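Long-range contacts in enoyl-CoA hydratase (Mycobacterium avium, PDB 3OC7), which probably catalyses the reversible addition of water to enoyl-CoA thioesters in fatty acid metabolism, as a member of the crotonase family: residues H63-C69 / A114-R120; I132-P137 / I189-E194; K162-A167 / E185-I189. All blocks are in the same frame, centred on the assembly; numbering follows the deposited sequence.

Contact 1: H63-C69 / A114-R120; sequences HTGGTFC and AIDGHVR
His63 and Asp116 are joined where two neighbouring parallel strands of the crotonase fold leave the main sheet, to meet again as the short parallel strands 67-69 and 118-120 of a second sheet. The His63 side chain leaves its backbone with CG between N and the carbonyl carbon (chi1 70°), which swings the ring across to the other strand. From CB outward, CG leads to CD2, which touches Ala114 O at 3.5 Å. On the other branch ND1 donates back to Thr64 O from above that carbonyl's plane. CE1 lies beside Asp116 O, and NE2 accepts from Asp116 N at 3.0 Å, exactly in the ring plane and almost straight (168°). Held at both nitrogens, the ring cannot easily rotate; Phe68 CA sits over the centre of one face.

Phe68 turns at the corner with CG anti to N (chi1 172°). Ile115 CG1 lies 4.1 Å from Phe68 CD2, over one ring face and offset toward the rim, while Val119 runs alongside. Val127 of helix 123-129 packs against the same phenyl group. Backbone bonds close the second sheet: Gly66 O takes His118 N, His118 O takes Phe68 N at 2.9 Å, and Cys69 O takes Arg120 N in the carbonyl plane. Between Thr67 and Cys69 the register slips by one residue, a beta bulge. His118 sets its ring edge toward Thr67 OG1, and its ND1 is engaged by Ser140 of the third strand. In crotonases the N-H groups of the oxyanion hole follow strands like these, so the pairing is consistent with aligning them. At the opposite end, one water bridges His63 N (3.1 Å) and Ala114 O (2.8 Å).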
loop_
_atom_site.group_PDB
_atom_site.type_symbol
_atom_site.label_atom_id
_atom_site.label_comp_id
_atom_site.label_asym_id
_atom_site.label_seq_id
_atom_site.Cartn_x
_atom_site.Cartn_y
_atom_site.Cartn_z
ATOM N N HIS A 63 -21.209 -0.624 19.604
ATOM C CA HIS A 63 -22.477 -1.352 19.303
ATOM C C HIS A 63 -22.953 -2.205 20.485
ATOM O O HIS A 63 -22.134 -2.613 21.332
ATOM C CB HIS A 63 -22.366 -2.228 18.026
ATOM C CG HIS A 63 -21.481 -3.435 18.182
ATOM N ND1 HIS A 63 -21.969 -4.711 18.390
ATOM C CD2 HIS A 63 -20.130 -3.559 18.129
ATOM C CE1 HIS A 63 -20.959 -5.562 18.472
ATOM N NE2 HIS A 63 -19.829 -4.886 18.326
ATOM N N THR A 64 -24.275 -2.432 20.542
ATOM C CA THR A 64 -24.861 -3.499 21.376
ATOM C C THR A 64 -25.047 -4.757 20.519
ATOM O O THR A 64 -24.978 -4.701 19.284
ATOM C CB THR A 64 -26.224 -3.081 22.031
ATOM O OG1 THR A 64 -27.201 -2.828 21.017
ATOM C CG2 THR A 64 -26.070 -1.860 22.935
ATOM N N GLY A 65 -25.281 -5.890 21.179
ATOM C CA GLY A 65 -25.543 -7.167 20.493
ATOM C C GLY A 65 -24.357 -7.884 19.841
ATOM O O GLY A 65 -23.228 -7.404 19.899
ATOM N N GLY A 66 -24.630 -9.027 19.204
ATOM C CA GLY A 66 -23.597 -9.885 18.608
ATOM C C GLY A 66 -23.168 -9.535 17.188
ATOM O O GLY A 66 -22.259 -10.180 16.641
ATOM N N THR A 67 -23.832 -8.538 16.591
ATOM C CA THR A 67 -23.524 -8.040 15.235
ATOM C C THR A 67 -23.210 -6.528 15.306
ATOM O O THR A 67 -24.013 -5.725 15.830
ATOM C CB THR A 67 -24.709 -8.336 14.239
ATOM O OG1 THR A 67 -24.868 -9.747 14.073
ATOM C CG2 THR A 67 -24.494 -7.692 12.846
ATOM N N PHE A 68 -22.042 -6.132 14.779
ATOM C CA PHE A 68 -21.693 -4.695 14.639
ATOM C C PHE A 68 -22.662 -3.997 13.674
ATOM O O PHE A 68 -23.328 -3.007 14.061
ATOM C CB PHE A 68 -20.207 -4.508 14.207
ATOM C CG PHE A 68 -19.826 -3.062 13.856
ATOM C CD1 PHE A 68 -19.728 -2.661 12.516
ATOM C CD2 PHE A 68 -19.570 -2.110 14.853
ATOM C CE1 PHE A 68 -19.385 -1.350 12.166
ATOM C CE2 PHE A 68 -19.209 -0.775 14.511
ATOM C CZ PHE A 68 -19.129 -0.405 13.149
ATOM N N CYS A 69 -22.752 -4.531 12.447
ATOM C CA CYS A 69 -23.654 -4.047 11.376
ATOM C C CYS A 69 -23.654 -5.024 10.198
ATOM O O CYS A 69 -22.601 -5.345 9.660
ATOM C CB CYS A 69 -23.244 -2.640 10.880
ATOM S SG CYS A 69 -24.260 -1.932 9.514
ATOM N N ALA A 114 -15.150 0.481 17.662
ATOM C CA ALA A 114 -15.003 -0.572 18.689
ATOM C C ALA A 114 -15.907 -1.771 18.328
ATOM O O ALA A 114 -17.124 -1.736 18.580
ATOM C CB ALA A 114 -15.322 -0.010 20.111
ATOM N N ILE A 115 -15.305 -2.802 17.713
ATOM C CA ILE A 115 -16.022 -3.941 17.105
ATOM C C ILE A 115 -15.844 -5.210 17.966
ATOM O O ILE A 115 -14.721 -5.583 18.263
ATOM C CB ILE A 115 -15.472 -4.232 15.650
ATOM C CG1 ILE A 115 -15.515 -2.971 14.747
ATOM C CG2 ILE A 115 -16.161 -5.441 14.995
ATOM C CD1 ILE A 115 -14.445 -2.961 13.602
ATOM N N ASP A 116 -16.949 -5.879 18.349
ATOM C CA ASP A 116 -16.847 -7.268 18.916
ATOM C C ASP A 116 -18.046 -8.122 18.459
ATOM O O ASP A 116 -18.915 -8.529 19.268
ATOM C CB ASP A 116 -16.672 -7.274 20.456
ATOM C CG ASP A 116 -16.072 -8.581 20.984
ATOM O OD1 ASP A 116 -15.408 -9.325 20.215
ATOM O OD2 ASP A 116 -16.280 -8.884 22.190
ATOM N N GLY A 117 -18.094 -8.394 17.158
ATOM C CA GLY A 117 -19.242 -9.071 16.526
ATOM C C GLY A 117 -19.112 -9.142 15.010
ATOM O O GLY A 117 -18.074 -8.753 14.456
ATOM N N HIS A 118 -20.166 -9.614 14.340
ATOM C CA HIS A 118 -20.153 -9.843 12.892
ATOM C C HIS A 118 -20.253 -8.539 12.077
ATOM O O HIS A 118 -20.975 -7.597 12.457
ATOM C CB HIS A 118 -21.263 -10.840 12.492
ATOM C CG HIS A 118 -21.254 -12.114 13.295
ATOM N ND1 HIS A 118 -20.199 -13.005 13.279
ATOM C CD2 HIS A 118 -22.185 -12.648 14.124
ATOM C CE1 HIS A 118 -20.479 -14.027 14.073
ATOM N NE2 HIS A 118 -21.674 -13.832 14.599
ATOM N N VAL A 119 -19.490 -8.490 10.976
ATOM C CA VAL A 119 -19.500 -7.378 10.007
ATOM C C VAL A 119 -19.797 -7.923 8.577
ATOM O O VAL A 119 -19.078 -8.806 8.082
ATOM C CB VAL A 119 -18.134 -6.625 10.005
ATOM C CG1 VAL A 119 -18.077 -5.491 8.920
ATOM C CG2 VAL A 119 -17.783 -6.083 11.404
ATOM N N ARG A 120 -20.860 -7.417 7.941
ATOM C CA ARG A 120 -21.226 -7.829 6.562
ATOM C C ARG A 120 -21.687 -6.607 5.729
ATOM O O ARG A 120 -22.173 -5.616 6.279
ATOM C CB ARG A 120 -22.336 -8.907 6.546
ATOM C CG ARG A 120 -22.099 -10.204 7.335
ATOM C CD ARG A 120 -21.062 -11.123 6.661
ATOM N NE ARG A 120 -20.919 -12.413 7.339
ATOM C CZ ARG A 120 -20.165 -12.630 8.416
ATOM N NH1 ARG A 120 -19.464 -11.642 8.965
ATOM N NH2 ARG A 120 -20.127 -13.841 8.960
HETATM O O HOH W 1 -18.664 -1.862 20.909
#

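Contact 2: I132-P137 / I189-E194; sequences IAVAGP and ITMAAE
Val134 pairs with Met191, and Ala135 with Ala192, as parallel neighbours about 5.1 Å apart between CA atoms. Ala135 N donates to Met191 O, and Ala135 O accepts Ala193 N at 3.0 Å. Ala133 O is gripped twice: Thr190 N comes in on a lone pair at 2.9 Å, and Met191 N approaches nearly along the C=O axis at the longer 3.3 Å. The Thr190 side chain extends the ladder by one rung. Its OG1, anti to its own carbonyl carbon (chi1 -45°), accepts Ala133 N at 3.0 Å in a nearly straight bond, doing what a backbone carbonyl would do in a regular strand, while Ile132 CG2 lies against the same oxygen.

On the face of Val134, the two methyls part: CG2 rests on Met191 CG at 4.0 Å, the side chains parallel, and CG1 meets Ala193 CB. On the Ala135 face, Ile189 extends along the strand, its CD1 touching Ala135 CB at 3.7 Å and its CB near Ala133 CB.

Strand 191-192 thus closes this chain's main crotonase sheet beside strand 132-135. Helix 196-208 packs on Val134 through Leu196, Ile200 and Leu203, helix 180-186 lies on the Ala135 and Ile189 face, Arg170 of the second subunit packs on Thr190 and Met191, and strand 111-115 flanks the other side.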
loop_
_atom_site.group_PDB
_atom_site.type_symbol
_atom_site.label_atom_id
_atom_site.label_comp_id
_atom_site.label_asym_id
_atom_site.label_seq_id
_atom_site.Cartn_x
_atom_site.Cartn_y
_atom_site.Cartn_z
ATOM N N ILE A 132 -9.322 4.988 12.974
ATOM C CA ILE A 132 -8.723 3.860 13.733
ATOM C C ILE A 132 -9.841 2.831 13.984
ATOM O O ILE A 132 -10.998 3.231 14.171
ATOM C CB ILE A 132 -8.099 4.353 15.089
ATOM C CG1 ILE A 132 -7.011 5.419 14.839
ATOM C CG2 ILE A 132 -7.544 3.169 15.918
ATOM C CD1 ILE A 132 -6.490 6.166 16.113
ATOM N N ALA A 133 -9.521 1.525 13.922
ATOM C CA ALA A 133 -10.511 0.461 14.208
ATOM C C ALA A 133 -9.872 -0.694 15.008
ATOM O O ALA A 133 -8.780 -1.188 14.652
ATOM C CB ALA A 133 -11.149 -0.067 12.916
ATOM N N VAL A 134 -10.555 -1.109 16.080
ATOM C CA VAL A 134 -10.122 -2.228 16.959
ATOM C C VAL A 134 -11.202 -3.325 17.001
ATOM O O VAL A 134 -12.389 -3.005 17.138
ATOM C CB VAL A 134 -9.804 -1.719 18.424
ATOM C CG1 VAL A 134 -9.128 -2.801 19.304
ATOM C CG2 VAL A 134 -8.956 -0.441 18.378
ATOM N N ALA A 135 -10.795 -4.595 16.867
ATOM C CA ALA A 135 -11.762 -5.715 16.941
ATOM C C ALA A 135 -11.376 -6.831 17.924
ATOM O O ALA A 135 -10.202 -7.252 17.987
ATOM C CB ALA A 135 -12.006 -6.323 15.557
ATOM N N GLY A 136 -12.380 -7.307 18.668
ATOM C CA GLY A 136 -12.203 -8.352 19.695
ATOM C C GLY A 136 -12.503 -9.774 19.214
ATOM O O GLY A 136 -12.802 -9.981 18.016
ATOM N N PRO A 137 -12.444 -10.773 20.142
ATOM C CA PRO A 137 -12.446 -12.211 19.782
ATOM C C PRO A 137 -13.760 -12.816 19.241
ATOM O O PRO A 137 -13.727 -13.937 18.721
ATOM C CB PRO A 137 -11.998 -12.914 21.087
ATOM C CG PRO A 137 -12.446 -11.980 22.178
ATOM C CD PRO A 137 -12.320 -10.571 21.599
ATOM N N ILE A 189 -8.649 -3.463 9.623
ATOM C CA ILE A 189 -8.632 -2.814 10.965
ATOM C C ILE A 189 -7.211 -2.418 11.349
ATOM O O ILE A 189 -6.240 -2.863 10.704
ATOM C CB ILE A 189 -9.294 -3.714 12.093
ATOM C CG1 ILE A 189 -8.447 -4.975 12.348
ATOM C CG2 ILE A 189 -10.760 -4.056 11.736
ATOM C CD1 ILE A 189 -8.958 -5.898 13.466
ATOM N N THR A 190 -7.090 -1.590 12.388
ATOM C CA THR A 190 -5.782 -1.171 12.944
ATOM C C THR A 190 -5.137 -2.246 13.833
ATOM O O THR A 190 -3.909 -2.486 13.748
ATOM C CB THR A 190 -5.914 0.162 13.751
ATOM O OG1 THR A 190 -6.722 1.108 13.018
ATOM C CG2 THR A 190 -4.540 0.775 14.067
ATOM N N MET A 191 -5.942 -2.857 14.705
ATOM C CA MET A 191 -5.439 -3.879 15.635
ATOM C C MET A 191 -6.501 -4.848 16.139
ATOM O O MET A 191 -7.650 -4.461 16.398
ATOM C CB MET A 191 -4.722 -3.238 16.823
ATOM C CG MET A 191 -5.431 -2.082 17.475
ATOM S SD MET A 191 -4.528 -1.337 18.871
ATOM C CE MET A 191 -4.794 -2.588 20.090
ATOM N N ALA A 192 -6.084 -6.104 16.269
ATOM C CA ALA A 192 -6.850 -7.128 17.001
ATOM C C ALA A 192 -6.517 -7.083 18.505
ATOM O O ALA A 192 -5.345 -6.954 18.881
ATOM C CB ALA A 192 -6.537 -8.520 16.430
ATOM N N ALA A 193 -7.532 -7.200 19.366
ATOM C CA ALA A 193 -7.302 -7.182 20.833
ATOM C C ALA A 193 -8.177 -8.207 21.553
ATOM O O ALA A 193 -9.363 -8.293 21.270
ATOM C CB ALA A 193 -7.558 -5.771 21.398
ATOM N N GLU A 194 -7.597 -8.979 22.489
ATOM C CA GLU A 194 -8.388 -9.885 23.349
ATOM C C GLU A 194 -9.288 -9.126 24.346
ATOM O O GLU A 194 -10.427 -9.548 24.591
ATOM C CB GLU A 194 -7.506 -10.911 24.086
ATOM C CG GLU A 194 -8.340 -12.031 24.786
ATOM C CD GLU A 194 -7.504 -13.108 25.459
ATOM O OE1 GLU A 194 -6.641 -12.776 26.302
ATOM O OE2 GLU A 194 -7.734 -14.304 25.179
#

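Contact 3: K162-A167 / E185-I189; sequences KLSARA and EIGLI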
loop_
_atom_site.group_PDB
_atom_site.type_symbol
_atom_site.label_atom_id
_atom_site.label_comp_id
_atom_site.label_asym_id
_atom_site.label_seq_id
_atom_site.Cartn_x
_atom_site.Cartn_y
_atom_site.Cartn_z
ATOM N N LYS A 162 -7.329 1.520 1.729
ATOM C CA LYS A 162 -6.758 0.992 2.997
ATOM C C LYS A 162 -6.316 -0.501 3.001
ATOM O O LYS A 162 -5.405 -0.891 3.764
ATOM C CB LYS A 162 -7.700 1.324 4.180
ATOM C CG LYS A 162 -8.114 2.826 4.243
ATOM C CD LYS A 162 -8.819 3.232 5.563
ATOM C CE LYS A 162 -9.308 4.697 5.469
ATOM N NZ LYS A 162 -9.808 5.265 6.764
ATOM N N LEU A 163 -6.945 -1.344 2.182
ATOM C CA LEU A 163 -6.588 -2.787 2.094
ATOM C C LEU A 163 -5.370 -2.962 1.189
ATOM O O LEU A 163 -5.229 -2.230 0.198
ATOM C CB LEU A 163 -7.744 -3.582 1.466
ATOM C CG LEU A 163 -9.063 -3.772 2.199
ATOM C CD1 LEU A 163 -10.081 -4.496 1.318
ATOM C CD2 LEU A 163 -8.813 -4.567 3.433
ATOM N N SER A 164 -4.514 -3.946 1.481
ATOM C CA SER A 164 -3.497 -4.308 0.477
ATOM C C SER A 164 -4.149 -4.741 -0.860
ATOM O O SER A 164 -5.270 -5.308 -0.866
ATOM C CB SER A 164 -2.569 -5.384 1.006
ATOM O OG SER A 164 -3.155 -6.667 0.890
ATOM N N ALA A 165 -3.469 -4.477 -1.981
ATOM C CA ALA A 165 -3.992 -4.855 -3.305
ATOM C C ALA A 165 -4.335 -6.360 -3.437
ATOM O O ALA A 165 -5.431 -6.739 -3.923
ATOM C CB ALA A 165 -3.010 -4.429 -4.412
ATOM N N ARG A 166 -3.390 -7.218 -3.030
ATOM C CA ARG A 166 -3.614 -8.680 -3.105
ATOM C C ARG A 166 -4.805 -9.144 -2.244
ATOM O O ARG A 166 -5.579 -10.028 -2.668
ATOM C CB ARG A 166 -2.338 -9.483 -2.740
ATOM C CG ARG A 166 -1.139 -9.389 -3.752
ATOM C CD ARG A 166 -1.539 -9.835 -5.178
ATOM N NE ARG A 166 -0.411 -10.091 -6.102
ATOM C CZ ARG A 166 -0.555 -10.529 -7.365
ATOM N NH1 ARG A 166 -1.773 -10.711 -7.873
ATOM N NH2 ARG A 166 0.526 -10.764 -8.112
ATOM N N ALA A 167 -4.977 -8.544 -1.055
ATOM C CA ALA A 167 -6.109 -8.913 -0.173
ATOM C C ALA A 167 -7.482 -8.481 -0.721
ATOM O O ALA A 167 -8.461 -9.249 -0.617
ATOM C CB ALA A 167 -5.892 -8.382 1.253
ATOM N N GLU A 185 -3.784 -7.895 9.605
ATOM C CA GLU A 185 -2.755 -8.186 8.583
ATOM C C GLU A 185 -2.988 -7.474 7.234
ATOM O O GLU A 185 -2.011 -6.971 6.623
ATOM C CB GLU A 185 -2.610 -9.711 8.348
ATOM C CG GLU A 185 -1.952 -10.510 9.498
ATOM C CD GLU A 185 -2.137 -12.030 9.401
ATOM O OE1 GLU A 185 -2.550 -12.543 8.336
ATOM O OE2 GLU A 185 -1.864 -12.725 10.413
ATOM N N ILE A 186 -4.252 -7.411 6.787
ATOM C CA ILE A 186 -4.606 -6.888 5.450
ATOM C C ILE A 186 -4.964 -5.381 5.387
ATOM O O ILE A 186 -5.131 -4.824 4.279
ATOM C CB ILE A 186 -5.741 -7.734 4.773
ATOM C CG1 ILE A 186 -7.095 -7.553 5.478
ATOM C CG2 ILE A 186 -5.334 -9.219 4.714
ATOM C CD1 ILE A 186 -8.301 -8.202 4.741
ATOM N N GLY A 187 -5.117 -4.732 6.549
ATOM C CA GLY A 187 -5.421 -3.289 6.580
ATOM C C GLY A 187 -6.896 -2.956 6.799
ATOM O O GLY A 187 -7.265 -1.760 6.822
ATOM N N LEU A 188 -7.758 -3.967 6.986
ATOM C CA LEU A 188 -9.199 -3.694 7.238
ATOM C C LEU A 188 -9.427 -3.036 8.618
ATOM O O LEU A 188 -10.305 -2.160 8.760
ATOM C CB LEU A 188 -10.056 -4.959 7.078
ATOM C CG LEU A 188 -11.565 -4.811 7.361
ATOM C CD1 LEU A 188 -12.236 -3.767 6.444
ATOM C CD2 LEU A 188 -12.290 -6.139 7.245
ATOM N N ILE A 189 -8.649 -3.463 9.623
ATOM C CA ILE A 189 -8.632 -2.814 10.965
ATOM C C ILE A 189 -7.211 -2.418 11.349
ATOM O O ILE A 189 -6.240 -2.863 10.704
ATOM C CB ILE A 189 -9.294 -3.714 12.093
ATOM C CG1 ILE A 189 -8.447 -4.975 12.348
ATOM C CG2 ILE A 189 -10.760 -4.056 11.736
ATOM C CD1 ILE A 189 -8.958 -5.898 13.466
#
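Leu163 and Ser164 meet two flat peptide groups. The Gly187-Leu188 peptide has Leu163 CD2 over one face, nearest Leu188 N at 3.8 Å. The carbonyl of Ile186 is met from its oxygen end: Ser164 N donates to Ile186 O at 3.0 Å, tilted only 17° from the carbonyl plane, and Leu163 CA adds a CA-H...O contact to the same oxygen at 3.3 Å.

Ile186 spreads its branches over the opposite segment. With CG1 placed between the backbone N and the carbonyl carbon (chi1 69°), CD1 reaches Leu163 CD2 at 3.9 Å, while CG2 and CB press against Ala167 CB, each at 3.6 Å. Leu163 CD2 is shared: Leu188 CB also lies 3.9 Å from it. Phe178 packs against both Ile186 and Leu188.

Here the end of one helix is joined to the start of another. Gly187 closes helix 180-186 in a Schellman motif with positive phi (99°), and Ser164 is the N-cap of helix 165-174, its OG accepting Ala167 N at 3.3 Å. The Ser164 N bond to Ile186 O ties the cap residue to the other helix's last turn.

The subunits of the trimer meet beside this junction. Arg166 of the second subunit donates from NE to Gly187 O and from NH2 to Leu188 O, and this chain's Arg166 makes the same bonds to the third subunit. Lys162 points its extended chain elsewhere, NZ donating to Gly128 O.

How the contacts relate
Contacts 1 and 2 belong to one main sheet: strands 111-115 and 132-135 are neighbours, and Ile115 bonds through both N and O to Val134 and Gly136. Contact 1 lies nearest the centre of the chain, is touched by no other chain of the assembly, and mixes backbone pairing with an imidazole link and a phenyl ring packed on aliphatic side chains. Contact 2, at the sheet's last strand within the chain, relies on backbone bonds, one threonine hydroxyl and small apolar groups. Contact 3, farther out, joins helix ends instead, with a single cross-segment hydrogen bond and methyl packing. It shares Ile189 with contact 2, lies within the loop that contact 2 closes, and like it touches the second subunit.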